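Putative exported protein (Bordetella pertussis, PDB 2DVZ) probably serves as a periplasmic solute receptor that captures glutamate for transport into the cell. Local coordinates at residues S45-Q50 / R260-V265; V265-P270 / K274-Q279. One frame throughout, in Å; residues are numbered along the deposited sequence.

Overall arrangement
Contacts 1 and 2 follow one another along the chain and lie on the same side of its centre. Their centres are about 14 Å apart. Helix 253-267 takes part in both, and Val265 belongs to both. In contact 1 this helix packs on the C-terminal end of helix 32-48. In contact 2 its own end passes through a short turn into helix 270-279. Arg43 of helix 32-48 touches Val265 and also pairs with Asp269, so it borders both. Contact 1 lies away from the glutamate pocket. Contact 2 is nearer: the Leu276 side chain is about 13 Å from the bound glutamic acid and about 8 Å from that of Tyr243, which binds glutamate.

Contact 1: residues S45-Q50 / R260-V265; sequences SQELGQ and RDAAVV
Glu47 extends its CG away from the backbone N (chi1 178°), and the chain then bends at chi2 (63°). This lays the carboxylate over Val265, while the methylene part of the chain runs past Ala262. Leu48 places CG on the opposite side from its carbonyl carbon, which carries its branched end in to Ala262. The methyl of Ala262 is met by both residues. Its CB lies 3.6 Å from Leu48 CG and 3.8 Å from Glu47 CG. Leu48 CD2 also meets Ala262 CB, at 3.7 Å. Farther along the helix, Val265 CG1 sits 3.7 Å from Glu47 OE1, and Val265 CG2 is 4.0 Å from Glu47 OE2. Both methyls of the valine thus meet the carboxylate, and the two side chains cross at about a right angle. The small alanine lets the backbones come close, with Glu47 CA 5.9 Å from Ala262 CA. Here helix 32-48 ends: Gly49 follows with positive phi. The contact joins that end to helix 253-267. Leu48 also touches Pro17, and Arg43 touches Val265. All the touches are van der Waals. The valine methyls can offer the carboxylate no hydrogen bond; as Glu47 is exposed, water probably solvates the charge.

Contact 2: residues V265-P270 / K274-Q279; sequences VALKDP and KALDDQ
Leu267, near the end of helix 253-267, meets Leu276 across the bend in the chain. Its CG lies beside the backbone N (chi1 -60°), and this swings the branched end toward the second helix. Leu276 holds a similar torsion. Its CB points at the first segment, and the two side chains cross at about a right angle. They touch methyl to methyl, with Leu267 CD2 3.8 Å from Leu276 CD1. Both leucines are buried. Ser281 and Pro283 of strand 281-283 also touch Leu276. The backbone then turns: Lys268 N bonds to Val265 O at 3.1 Å, and Asp269 N bonds to Ala266 O at 3.0 Å. Asp269 is the N-cap of helix 270-279. Its OD1 accepts from Lys271 N, and more weakly from Val272 N, while OD2 forms a salt bridge with Arg43 of helix 32-48. One carboxylate thus caps the new helix and ties its start to a neighbouring helix. The unit is two consecutive helices joined by a short turn, part of the periplasmic binding protein fold. Pro270 opens the second helix, at a position where its lack of an N-H costs no helical bond. Its O accepts from Lys274 N at 3.0 Å, with an N-H...O angle of 163°. This is an i to i+4 bond of the first turn. Lys274 CB lies 3.5 Å from the same Pro270 O, as a consequence of that helical turn. Beyond CB the lysine chain leads away from the proline, and its bend at chi4 brings NZ to Asp278. Lys274 NZ meets the syn lone pair of Asp278 OD2 at 3.0 Å, a salt bridge one turn along the exposed side of the helix.

Contact 1: residues S45-Q50 / R260-V265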
loop_
_atom_site.group_PDB
_atom_site.type_symbol
_atom_site.label_atom_id
_atom_site.label_comp_id
_atom_site.label_asym_id
_atom_site.label_seq_id
_atom_site.Cartn_x
_atom_site.Cartn_y
_atom_site.Cartn_z
ATOM N N SER A 45 4.612 19.690 -6.397
ATOM C CA SER A 45 3.837 20.891 -6.543
ATOM C C SER A 45 4.737 22.131 -6.705
ATOM O O SER A 45 4.513 22.989 -7.597
ATOM C CB SER A 45 2.921 21.007 -5.347
ATOM O OG SER A 45 2.270 22.234 -5.371
ATOM N N GLN A 46 5.767 22.187 -5.852
ATOM C CA GLN A 46 6.840 23.184 -5.916
ATOM C C GLN A 46 7.447 23.240 -7.327
ATOM O O GLN A 46 7.676 24.313 -7.879
ATOM C CB GLN A 46 7.900 22.862 -4.846
ATOM C CG GLN A 46 9.193 23.708 -4.967
ATOM C CD GLN A 46 10.321 23.279 -4.015
ATOM O OE1 GLN A 46 11.505 23.401 -4.357
ATOM N NE2 GLN A 46 9.964 22.780 -2.828
ATOM N N GLU A 47 7.658 22.074 -7.923
ATOM C CA GLU A 47 8.206 21.964 -9.282
ATOM C C GLU A 47 7.228 22.408 -10.354
ATOM O O GLU A 47 7.617 23.103 -11.289
ATOM C CB GLU A 47 8.668 20.518 -9.564
ATOM C CG GLU A 47 9.216 20.232 -10.969
ATOM C CD GLU A 47 10.518 21.014 -11.333
ATOM O OE1 GLU A 47 11.191 21.563 -10.429
ATOM O OE2 GLU A 47 10.871 21.040 -12.544
ATOM N N LEU A 48 5.963 21.987 -10.216
ATOM C CA LEU A 48 4.922 22.239 -11.216
ATOM C C LEU A 48 4.385 23.683 -11.202
ATOM O O LEU A 48 3.807 24.138 -12.190
ATOM C CB LEU A 48 3.773 21.213 -11.105
ATOM C CG LEU A 48 4.067 19.761 -11.541
ATOM C CD1 LEU A 48 2.976 18.749 -11.073
ATOM C CD2 LEU A 48 4.288 19.695 -13.024
ATOM N N GLY A 49 4.584 24.386 -10.097
ATOM C CA GLY A 49 4.103 25.759 -9.939
ATOM C C GLY A 49 2.583 25.856 -9.821
ATOM O O GLY A 49 2.009 26.936 -10.058
ATOM N N GLN A 50 1.950 24.725 -9.444
ATOM C CA GLN A 50 0.537 24.652 -9.097
ATOM C C GLN A 50 0.325 23.789 -7.864
ATOM O O GLN A 50 1.023 22.807 -7.671
ATOM C CB GLN A 50 -0.321 24.109 -10.257
ATOM C CG GLN A 50 -0.377 24.983 -11.494
ATOM C CD GLN A 50 -0.937 26.378 -11.273
ATOM O OE1 GLN A 50 -1.749 26.619 -10.371
ATOM N NE2 GLN A 50 -0.508 27.313 -12.107
ATOM N N ARG A 260 5.381 13.286 -14.815
ATOM C CA ARG A 260 6.426 12.330 -14.550
ATOM C C ARG A 260 7.738 13.047 -14.303
ATOM O O ARG A 260 8.489 12.690 -13.380
ATOM C CB ARG A 260 6.604 11.340 -15.706
ATOM C CG ARG A 260 7.357 10.112 -15.244
ATOM C CD ARG A 260 8.309 9.648 -16.259
ATOM N NE ARG A 260 9.367 8.859 -15.630
ATOM C CZ ARG A 260 10.568 8.651 -16.147
ATOM N NH1 ARG A 260 10.871 9.182 -17.307
ATOM N NH2 ARG A 260 11.453 7.920 -15.499
ATOM N N ASP A 261 8.010 14.060 -15.114
ATOM C CA ASP A 261 9.197 14.872 -14.905
ATOM C C ASP A 261 9.260 15.516 -13.523
ATOM O O ASP A 261 10.333 15.544 -12.882
ATOM C CB ASP A 261 9.266 15.946 -15.978
ATOM C CG ASP A 261 9.786 15.420 -17.248
ATOM O OD1 ASP A 261 10.362 14.309 -17.240
ATOM O OD2 ASP A 261 9.625 16.099 -18.263
ATOM N N ALA A 262 8.119 16.053 -13.083
ATOM C CA ALA A 262 8.036 16.642 -11.761
ATOM C C ALA A 262 8.196 15.599 -10.655
ATOM O O ALA A 262 8.714 15.937 -9.585
ATOM C CB ALA A 262 6.744 17.403 -11.584
ATOM N N ALA A 263 7.704 14.375 -10.896
ATOM C CA ALA A 263 7.875 13.236 -9.971
ATOM C C ALA A 263 9.354 12.892 -9.846
ATOM O O ALA A 263 9.877 12.737 -8.726
ATOM C CB ALA A 263 7.069 11.991 -10.437
ATOM N N VAL A 264 10.025 12.815 -10.999
ATOM C CA VAL A 264 11.449 12.508 -11.058
ATOM C C VAL A 264 12.253 13.591 -10.312
ATOM O O VAL A 264 13.148 13.264 -9.524
ATOM C CB VAL A 264 11.965 12.267 -12.533
ATOM C CG1 VAL A 264 13.510 12.397 -12.640
ATOM C CG2 VAL A 264 11.506 10.922 -13.042
ATOM N N VAL A 265 11.907 14.853 -10.487
ATOM C CA VAL A 265 12.593 15.894 -9.731
ATOM C C VAL A 265 12.372 15.721 -8.233
ATOM O O VAL A 265 13.333 15.787 -7.445
ATOM C CB VAL A 265 12.184 17.357 -10.172
ATOM C CG1 VAL A 265 12.612 18.375 -9.115
ATOM C CG2 VAL A 265 12.771 17.700 -11.534
#

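Contact 2: residues V265-P270 / K274-Q279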
loop_
_atom_site.group_PDB
_atom_site.type_symbol
_atom_site.label_atom_id
_atom_site.label_comp_id
_atom_site.label_asym_id
_atom_site.label_seq_id
_atom_site.Cartn_x
_atom_site.Cartn_y
_atom_site.Cartn_z
ATOM N N VAL A 265 11.907 14.853 -10.487
ATOM C CA VAL A 265 12.593 15.894 -9.731
ATOM C C VAL A 265 12.372 15.721 -8.233
ATOM O O VAL A 265 13.333 15.787 -7.445
ATOM C CB VAL A 265 12.184 17.357 -10.172
ATOM C CG1 VAL A 265 12.612 18.375 -9.115
ATOM C CG2 VAL A 265 12.771 17.700 -11.534
ATOM N N ALA A 266 11.105 15.518 -7.846
ATOM C CA ALA A 266 10.714 15.376 -6.437
ATOM C C ALA A 266 11.423 14.224 -5.721
ATOM O O ALA A 266 11.853 14.369 -4.561
ATOM C CB ALA A 266 9.204 15.205 -6.337
ATOM N N LEU A 267 11.532 13.093 -6.422
ATOM C CA LEU A 267 12.206 11.877 -5.934
ATOM C C LEU A 267 13.742 11.931 -5.875
ATOM O O LEU A 267 14.363 11.036 -5.289
ATOM C CB LEU A 267 11.733 10.625 -6.700
ATOM C CG LEU A 267 10.232 10.325 -6.594
ATOM C CD1 LEU A 267 9.763 9.375 -7.707
ATOM C CD2 LEU A 267 9.806 9.839 -5.181
ATOM N N LYS A 268 14.331 12.979 -6.475
ATOM C CA LYS A 268 15.739 13.313 -6.287
ATOM C C LYS A 268 15.930 14.282 -5.122
ATOM O O LYS A 268 17.056 14.608 -4.769
ATOM C CB LYS A 268 16.368 13.948 -7.547
ATOM C CG LYS A 268 15.884 13.417 -8.890
ATOM C CD LYS A 268 16.650 12.250 -9.392
ATOM C CE LYS A 268 17.506 12.676 -10.601
ATOM N NZ LYS A 268 16.896 12.235 -11.883
ATOM N N ASP A 269 14.854 14.791 -4.543
ATOM C CA ASP A 269 15.024 15.735 -3.454
ATOM C C ASP A 269 15.505 14.993 -2.196
ATOM O O ASP A 269 14.885 13.991 -1.788
ATOM C CB ASP A 269 13.763 16.554 -3.197
ATOM C CG ASP A 269 13.916 17.494 -2.023
ATOM O OD1 ASP A 269 14.222 17.019 -0.927
ATOM O OD2 ASP A 269 13.754 18.708 -2.172
ATOM N N PRO A 270 16.622 15.481 -1.585
ATOM C CA PRO A 270 17.289 14.694 -0.533
ATOM C C PRO A 270 16.403 14.472 0.688
ATOM O O PRO A 270 16.538 13.451 1.346
ATOM C CB PRO A 270 18.535 15.543 -0.179
ATOM C CG PRO A 270 18.743 16.468 -1.391
ATOM C CD PRO A 270 17.335 16.757 -1.845
ATOM N N LYS A 274 15.298 10.787 2.053
ATOM C CA LYS A 274 15.390 10.461 3.494
ATOM C C LYS A 274 14.054 9.955 4.092
ATOM O O LYS A 274 13.991 8.900 4.719
ATOM C CB LYS A 274 15.890 11.691 4.285
ATOM C CG LYS A 274 16.116 11.410 5.748
ATOM C CD LYS A 274 16.894 12.498 6.438
ATOM C CE LYS A 274 16.731 12.446 7.964
ATOM N NZ LYS A 274 17.005 11.092 8.573
ATOM N N ALA A 275 12.993 10.725 3.907
ATOM C CA ALA A 275 11.685 10.322 4.347
ATOM C C ALA A 275 11.295 8.918 3.843
ATOM O O ALA A 275 10.813 8.109 4.631
ATOM C CB ALA A 275 10.623 11.395 3.956
ATOM N N LEU A 276 11.513 8.640 2.554
ATOM C CA LEU A 276 11.225 7.322 1.952
ATOM C C LEU A 276 12.046 6.207 2.580
ATOM O O LEU A 276 11.527 5.142 2.922
ATOM C CB LEU A 276 11.472 7.346 0.437
ATOM C CG LEU A 276 10.459 8.155 -0.407
ATOM C CD1 LEU A 276 10.947 8.311 -1.842
ATOM C CD2 LEU A 276 9.004 7.580 -0.374
ATOM N N ASP A 277 13.342 6.474 2.712
ATOM C CA ASP A 277 14.262 5.605 3.412
ATOM C C ASP A 277 13.822 5.319 4.853
ATOM O O ASP A 277 13.745 4.145 5.263
ATOM C CB ASP A 277 15.656 6.195 3.372
ATOM C CG ASP A 277 16.726 5.156 3.655
ATOM O OD1 ASP A 277 16.746 4.128 2.935
ATOM O OD2 ASP A 277 17.560 5.352 4.586
ATOM N N ASP A 278 13.523 6.375 5.602
ATOM C CA ASP A 278 13.141 6.234 7.008
ATOM C C ASP A 278 11.823 5.500 7.249
ATOM O O ASP A 278 11.663 4.889 8.308
ATOM C CB ASP A 278 13.101 7.588 7.730
ATOM C CG ASP A 278 14.503 8.218 7.924
ATOM O OD1 ASP A 278 15.546 7.619 7.531
ATOM O OD2 ASP A 278 14.533 9.326 8.489
ATOM N N GLN A 279 10.901 5.567 6.288
ATOM C CA GLN A 279 9.568 4.981 6.449
ATOM C C GLN A 279 9.505 3.528 5.991
ATOM O O GLN A 279 8.549 2.837 6.316
ATOM C CB GLN A 279 8.500 5.764 5.669
ATOM C CG GLN A 279 8.593 5.558 4.205
ATOM C CD GLN A 279 7.599 6.359 3.383
ATOM O OE1 GLN A 279 7.236 7.517 3.708
ATOM N NE2 GLN A 279 7.191 5.761 2.264
#